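Local coordinates for motility protein B (Helicobacter pylori, PDB 3CYP) that probably forms, with MotA, the stator of the flagellar motor and, through this periplasmic OmpA-like domain, may fasten it to the cell wall, at residues Leu33-Asp46 / Asn106-Asp119. Sequence-based numbering, arbitrary orientation.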
loop_
_atom_site.group_PDB
_atom_site.type_symbol
_atom_site.label_atom_id
_atom_site.label_comp_id
_atom_site.label_asym_id
_atom_site.label_seq_id
_atom_site.Cartn_x
_atom_site.Cartn_y
_atom_site.Cartn_z
ATOM N N LEU B 33 2.752 -19.500 0.122
ATOM C CA LEU B 33 2.203 -19.484 -1.256
ATOM C C LEU B 33 3.285 -19.355 -2.307
ATOM O O LEU B 33 4.376 -18.834 -2.066
ATOM C CB LEU B 33 1.233 -18.291 -1.444
ATOM C CG LEU B 33 0.075 -18.229 -0.480
ATOM C CD1 LEU B 33 -0.837 -17.055 -0.788
ATOM C CD2 LEU B 33 -0.723 -19.543 -0.404
ATOM N N PRO B 34 2.951 -19.789 -3.547
ATOM C CA PRO B 34 3.817 -19.521 -4.681
ATOM C C PRO B 34 4.120 -18.050 -4.797
ATOM O O PRO B 34 3.218 -17.215 -4.587
ATOM C CB PRO B 34 2.982 -20.030 -5.865
ATOM C CG PRO B 34 2.124 -21.049 -5.327
ATOM C CD PRO B 34 1.739 -20.514 -3.951
ATOM N N LYS B 35 5.356 -17.719 -5.165
ATOM C CA LYS B 35 5.802 -16.351 -5.306
ATOM C C LYS B 35 4.981 -15.539 -6.290
ATOM O O LYS B 35 4.883 -14.327 -6.134
ATOM C CB LYS B 35 7.258 -16.306 -5.768
ATOM C CG LYS B 35 8.242 -16.797 -4.755
ATOM C CD LYS B 35 9.679 -16.759 -5.309
ATOM C CE LYS B 35 9.884 -17.578 -6.598
ATOM N NZ LYS B 35 10.023 -19.036 -6.358
ATOM N N ARG B 36 4.373 -16.203 -7.276
ATOM C CA ARG B 36 3.604 -15.478 -8.279
ATOM C C ARG B 36 2.217 -15.075 -7.785
ATOM O O ARG B 36 1.504 -14.357 -8.497
ATOM C CB ARG B 36 3.522 -16.264 -9.602
ATOM C CG ARG B 36 4.798 -16.186 -10.379
ATOM C CD ARG B 36 4.840 -17.161 -11.569
ATOM N NE ARG B 36 3.760 -16.966 -12.528
ATOM C CZ ARG B 36 2.736 -17.793 -12.707
ATOM N NH1 ARG B 36 2.583 -18.879 -11.939
ATOM N NH2 ARG B 36 1.842 -17.526 -13.648
ATOM N N VAL B 37 1.827 -15.556 -6.608
ATOM C CA VAL B 37 0.526 -15.228 -6.047
ATOM C C VAL B 37 0.723 -13.910 -5.259
ATOM O O VAL B 37 1.613 -13.783 -4.388
ATOM C CB VAL B 37 -0.033 -16.347 -5.089
ATOM C CG1 VAL B 37 -1.321 -15.854 -4.373
ATOM C CG2 VAL B 37 -0.249 -17.689 -5.849
ATOM N N HIS B 38 -0.120 -12.930 -5.544
ATOM C CA HIS B 38 -0.127 -11.685 -4.799
ATOM C C HIS B 38 -1.437 -11.545 -4.022
ATOM O O HIS B 38 -2.411 -12.287 -4.241
ATOM C CB HIS B 38 0.102 -10.506 -5.728
ATOM C CG HIS B 38 1.507 -10.401 -6.246
ATOM N ND1 HIS B 38 2.112 -9.185 -6.478
ATOM C CD2 HIS B 38 2.405 -11.346 -6.606
ATOM C CE1 HIS B 38 3.358 -9.393 -6.892
ATOM N NE2 HIS B 38 3.554 -10.692 -7.000
ATOM N N ILE B 39 -1.399 -10.637 -3.055
ATOM C CA ILE B 39 -2.469 -10.436 -2.082
ATOM C C ILE B 39 -2.882 -8.967 -2.105
ATOM O O ILE B 39 -2.023 -8.089 -2.006
ATOM C CB ILE B 39 -1.920 -10.759 -0.680
ATOM C CG1 ILE B 39 -1.481 -12.236 -0.632
ATOM C CG2 ILE B 39 -2.930 -10.338 0.435
ATOM C CD1 ILE B 39 -2.565 -13.164 -0.647
ATOM N N ASN B 40 -4.184 -8.710 -2.189
ATOM C CA ASN B 40 -4.772 -7.335 -2.149
ATOM C C ASN B 40 -5.623 -7.288 -0.900
ATOM O O ASN B 40 -6.532 -8.096 -0.729
ATOM C CB ASN B 40 -5.603 -7.062 -3.428
ATOM C CG ASN B 40 -6.243 -5.723 -3.468
ATOM O OD1 ASN B 40 -7.476 -5.622 -3.615
ATOM N ND2 ASN B 40 -5.464 -4.710 -3.358
ATOM N N VAL B 41 -5.284 -6.337 -0.020
ATOM C CA VAL B 41 -5.935 -6.166 1.261
ATOM C C VAL B 41 -6.961 -5.057 1.036
ATOM O O VAL B 41 -6.612 -3.878 0.755
ATOM C CB VAL B 41 -4.917 -5.718 2.315
ATOM C CG1 VAL B 41 -5.612 -5.503 3.654
ATOM C CG2 VAL B 41 -3.754 -6.717 2.379
ATOM N N ARG B 42 -8.240 -5.455 1.088
ATOM C CA ARG B 42 -9.356 -4.586 0.715
ATOM C C ARG B 42 -10.116 -4.121 1.945
ATOM O O ARG B 42 -10.606 -4.943 2.701
ATOM C CB ARG B 42 -10.351 -5.336 -0.179
ATOM C CG ARG B 42 -9.722 -5.764 -1.423
ATOM C CD ARG B 42 -10.737 -6.257 -2.409
ATOM N NE ARG B 42 -10.030 -6.616 -3.623
ATOM C CZ ARG B 42 -10.610 -7.077 -4.715
ATOM N NH1 ARG B 42 -11.923 -7.289 -4.742
ATOM N NH2 ARG B 42 -9.843 -7.380 -5.759
ATOM N N GLY B 43 -10.312 -2.810 2.050
ATOM C CA GLY B 43 -11.037 -2.226 3.182
ATOM C C GLY B 43 -12.420 -1.718 2.809
ATOM O O GLY B 43 -12.645 -1.229 1.697
ATOM N N PHE B 44 -13.350 -1.855 3.767
ATOM C CA PHE B 44 -14.748 -1.491 3.573
ATOM C C PHE B 44 -15.310 -0.869 4.844
ATOM O O PHE B 44 -14.745 -1.016 5.945
ATOM C CB PHE B 44 -15.606 -2.683 3.244
ATOM C CG PHE B 44 -15.091 -3.558 2.110
ATOM C CD1 PHE B 44 -15.623 -3.420 0.828
ATOM C CD2 PHE B 44 -14.115 -4.523 2.333
ATOM C CE1 PHE B 44 -15.190 -4.222 -0.209
ATOM C CE2 PHE B 44 -13.702 -5.368 1.297
ATOM C CZ PHE B 44 -14.236 -5.201 0.023
ATOM N N THR B 45 -16.415 -0.151 4.627
ATOM C CA THR B 45 -17.272 0.390 5.687
ATOM C C THR B 45 -18.747 0.110 5.432
ATOM O O THR B 45 -19.160 -0.293 4.355
ATOM C CB THR B 45 -17.133 1.942 5.738
ATOM O OG1 THR B 45 -17.774 2.492 4.574
ATOM C CG2 THR B 45 -15.656 2.377 5.789
ATOM N N ASP B 46 -19.546 0.347 6.464
ATOM C CA ASP B 46 -20.981 0.514 6.304
ATOM C C ASP B 46 -21.260 1.903 5.722
ATOM O O ASP B 46 -20.330 2.646 5.349
ATOM C CB ASP B 46 -21.702 0.289 7.648
ATOM C CG ASP B 46 -21.306 1.272 8.734
ATOM O OD1 ASP B 46 -21.029 2.441 8.432
ATOM O OD2 ASP B 46 -21.320 0.882 9.918
ATOM N N ASN B 106 -20.369 -4.837 7.747
ATOM C CA ASN B 106 -19.739 -4.205 6.568
ATOM C C ASN B 106 -18.432 -3.492 6.867
ATOM O O ASN B 106 -17.730 -3.078 5.956
ATOM C CB ASN B 106 -20.732 -3.258 5.864
ATOM C CG ASN B 106 -21.896 -4.008 5.200
ATOM O OD1 ASN B 106 -21.726 -5.117 4.704
ATOM N ND2 ASN B 106 -23.115 -3.422 5.238
ATOM N N ASN B 107 -18.100 -3.326 8.138
ATOM C CA ASN B 107 -16.878 -2.685 8.559
ATOM C C ASN B 107 -15.813 -3.764 8.681
ATOM O O ASN B 107 -15.667 -4.416 9.720
ATOM C CB ASN B 107 -17.105 -1.967 9.891
ATOM C CG ASN B 107 -18.067 -0.852 9.748
ATOM O OD1 ASN B 107 -17.816 0.083 8.993
ATOM N ND2 ASN B 107 -19.245 -0.981 10.374
ATOM N N ARG B 108 -15.068 -3.961 7.598
ATOM C CA ARG B 108 -14.165 -5.115 7.530
ATOM C C ARG B 108 -13.074 -4.928 6.497
ATOM O O ARG B 108 -13.133 -4.044 5.662
ATOM C CB ARG B 108 -14.941 -6.421 7.263
ATOM C CG ARG B 108 -15.212 -6.836 5.814
ATOM C CD ARG B 108 -16.421 -6.262 5.239
ATOM N NE ARG B 108 -16.647 -6.606 3.828
ATOM C CZ ARG B 108 -17.375 -5.851 3.029
ATOM N NH1 ARG B 108 -17.951 -4.762 3.493
ATOM N NH2 ARG B 108 -17.495 -6.138 1.751
ATOM N N VAL B 109 -12.077 -5.787 6.607
ATOM C CA VAL B 109 -11.006 -5.895 5.602
ATOM C C VAL B 109 -11.068 -7.333 5.110
ATOM O O VAL B 109 -11.227 -8.255 5.915
ATOM C CB VAL B 109 -9.649 -5.529 6.173
ATOM C CG1 VAL B 109 -8.526 -6.043 5.243
ATOM C CG2 VAL B 109 -9.548 -4.054 6.374
ATOM N N GLU B 110 -10.992 -7.492 3.773
ATOM C CA GLU B 110 -11.004 -8.806 3.099
ATOM C C GLU B 110 -9.677 -9.023 2.402
ATOM O O GLU B 110 -9.091 -8.061 1.879
ATOM C CB GLU B 110 -12.151 -8.908 2.065
ATOM C CG GLU B 110 -13.529 -8.714 2.690
ATOM C CD GLU B 110 -14.654 -8.767 1.704
ATOM O OE1 GLU B 110 -15.820 -8.650 2.148
ATOM O OE2 GLU B 110 -14.395 -8.875 0.475
ATOM N N ILE B 111 -9.247 -10.281 2.358
ATOM C CA ILE B 111 -8.000 -10.688 1.691
ATOM C C ILE B 111 -8.366 -11.303 0.338
ATOM O O ILE B 111 -9.153 -12.251 0.297
ATOM C CB ILE B 111 -7.235 -11.727 2.501
ATOM C CG1 ILE B 111 -6.717 -11.106 3.831
ATOM C CG2 ILE B 111 -6.087 -12.315 1.661
ATOM C CD1 ILE B 111 -5.658 -9.993 3.663
ATOM N N PHE B 112 -7.851 -10.708 -0.740
ATOM C CA PHE B 112 -8.001 -11.232 -2.089
ATOM C C PHE B 112 -6.693 -11.788 -2.600
ATOM O O PHE B 112 -5.633 -11.151 -2.483
ATOM C CB PHE B 112 -8.575 -10.159 -3.000
ATOM C CG PHE B 112 -10.072 -10.136 -2.993
ATOM C CD1 PHE B 112 -10.763 -9.759 -1.846
ATOM C CD2 PHE B 112 -10.820 -10.550 -4.109
ATOM C CE1 PHE B 112 -12.180 -9.729 -1.841
ATOM C CE2 PHE B 112 -12.236 -10.538 -4.078
ATOM C CZ PHE B 112 -12.893 -10.145 -2.958
ATOM N N PHE B 113 -6.761 -12.975 -3.191
ATOM C CA PHE B 113 -5.594 -13.617 -3.796
ATOM C C PHE B 113 -5.632 -13.367 -5.310
ATOM O O PHE B 113 -6.689 -13.486 -5.939
ATOM C CB PHE B 113 -5.674 -15.118 -3.580
ATOM C CG PHE B 113 -5.700 -15.507 -2.128
ATOM C CD1 PHE B 113 -4.550 -15.783 -1.472
ATOM C CD2 PHE B 113 -6.908 -15.518 -1.439
ATOM C CE1 PHE B 113 -4.577 -16.109 -0.100
ATOM C CE2 PHE B 113 -6.961 -15.817 -0.064
ATOM C CZ PHE B 113 -5.810 -16.124 0.586
ATOM N N SER B 114 -4.471 -13.051 -5.859
ATOM C CA SER B 114 -4.301 -12.938 -7.306
ATOM C C SER B 114 -3.430 -14.137 -7.728
ATOM O O SER B 114 -2.258 -14.215 -7.374
ATOM C CB SER B 114 -3.619 -11.621 -7.664
ATOM O OG SER B 114 -3.217 -11.603 -9.017
ATOM N N THR B 115 -4.026 -15.027 -8.503
ATOM C CA THR B 115 -3.398 -16.289 -8.790
ATOM C C THR B 115 -3.742 -16.816 -10.191
ATOM O O THR B 115 -4.841 -16.586 -10.686
ATOM C CB THR B 115 -3.849 -17.356 -7.761
ATOM O OG1 THR B 115 -3.179 -18.587 -8.035
ATOM C CG2 THR B 115 -5.378 -17.544 -7.780
ATOM N N ASP B 116 -2.807 -17.529 -10.775
ATOM C CA ASP B 116 -3.148 -18.257 -12.021
ATOM C C ASP B 116 -3.875 -19.545 -11.659
ATOM O O ASP B 116 -4.009 -19.884 -10.476
ATOM C CB ASP B 116 -1.934 -18.420 -12.940
ATOM C CG ASP B 116 -0.969 -19.529 -12.528
ATOM O OD1 ASP B 116 -1.306 -20.392 -11.719
ATOM O OD2 ASP B 116 0.159 -19.554 -13.074
ATOM N N ALA B 117 -4.346 -20.261 -12.669
ATOM C CA ALA B 117 -5.214 -21.410 -12.442
ATOM C C ALA B 117 -4.433 -22.541 -11.763
ATOM O O ALA B 117 -5.007 -23.301 -10.982
ATOM C CB ALA B 117 -5.774 -21.917 -13.757
ATOM N N ASN B 118 -3.166 -22.686 -12.086
ATOM C CA ASN B 118 -2.378 -23.808 -11.538
ATOM C C ASN B 118 -2.037 -23.615 -10.070
ATOM O O ASN B 118 -2.171 -24.563 -9.284
ATOM C CB ASN B 118 -1.120 -24.011 -12.342
ATOM C CG ASN B 118 -1.439 -24.380 -13.771
ATOM O OD1 ASN B 118 -2.318 -25.213 -13.994
ATOM N ND2 ASN B 118 -0.817 -23.700 -14.725
ATOM N N ASP B 119 -1.606 -22.400 -9.721
ATOM C CA ASP B 119 -1.296 -22.068 -8.310
ATOM C C ASP B 119 -2.542 -22.082 -7.420
ATOM O O ASP B 119 -2.439 -22.248 -6.199
ATOM C CB ASP B 119 -0.603 -20.706 -8.210
ATOM C CG ASP B 119 0.844 -20.740 -8.669
ATOM O OD1 ASP B 119 1.442 -21.849 -8.792
ATOM O OD2 ASP B 119 1.418 -19.661 -8.932
HETATM O O HOH W 1 -0.377 -12.162 -8.838
HETATM O O HOH W 2 3.880 -20.072 -9.541
HETATM O O HOH W 3 -18.944 -2.355 2.247
#
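Strands 38-44 and 108-114 pair antiparallel at the centre of the OmpA-like domain's mixed sheet, His38 facing Ser114 at one end and Arg42 facing Glu110 toward the other. The central backbone bonds are short and straight, Arg42 N to Glu110 O measuring 2.9 Å. On one face two arginine guanidinium groups each lie flat on a phenylalanine of the partner strand. That of Arg42 rests on Phe112, planes 7° apart, with NH1 over the ring; NE donates to Asn40 OD1 (2.7 Å), which fixes the group's rotation. Arg108, its chain bent at chi2 (-87°), folds over Phe44, CZ standing 3.7 Å from the ring centroid, while NE and NH2 both grip Glu110 OE1 from one face of the carboxylate. The other face is apolar, Val41 CG1 pressing tightly on Val109 CG1 (3.4 Å), and Ile39 CD1 packs on Phe113 CD1; helix 58-75 reaches Val109 through Arg65. Beyond the strands, Asn107 ND2 donates almost straight to Asp46 OD2 (2.8 Å), and Arg36 reaches Asp116 OD2 end-on with both terminal nitrogens (NH2 at 2.7 Å). Asp116 OD1 caps helix 117-131 by accepting from Asp119 N. Polar clasps thus close both ends of the ladder, and side-chain bonds hold both stacked guanidinium groups.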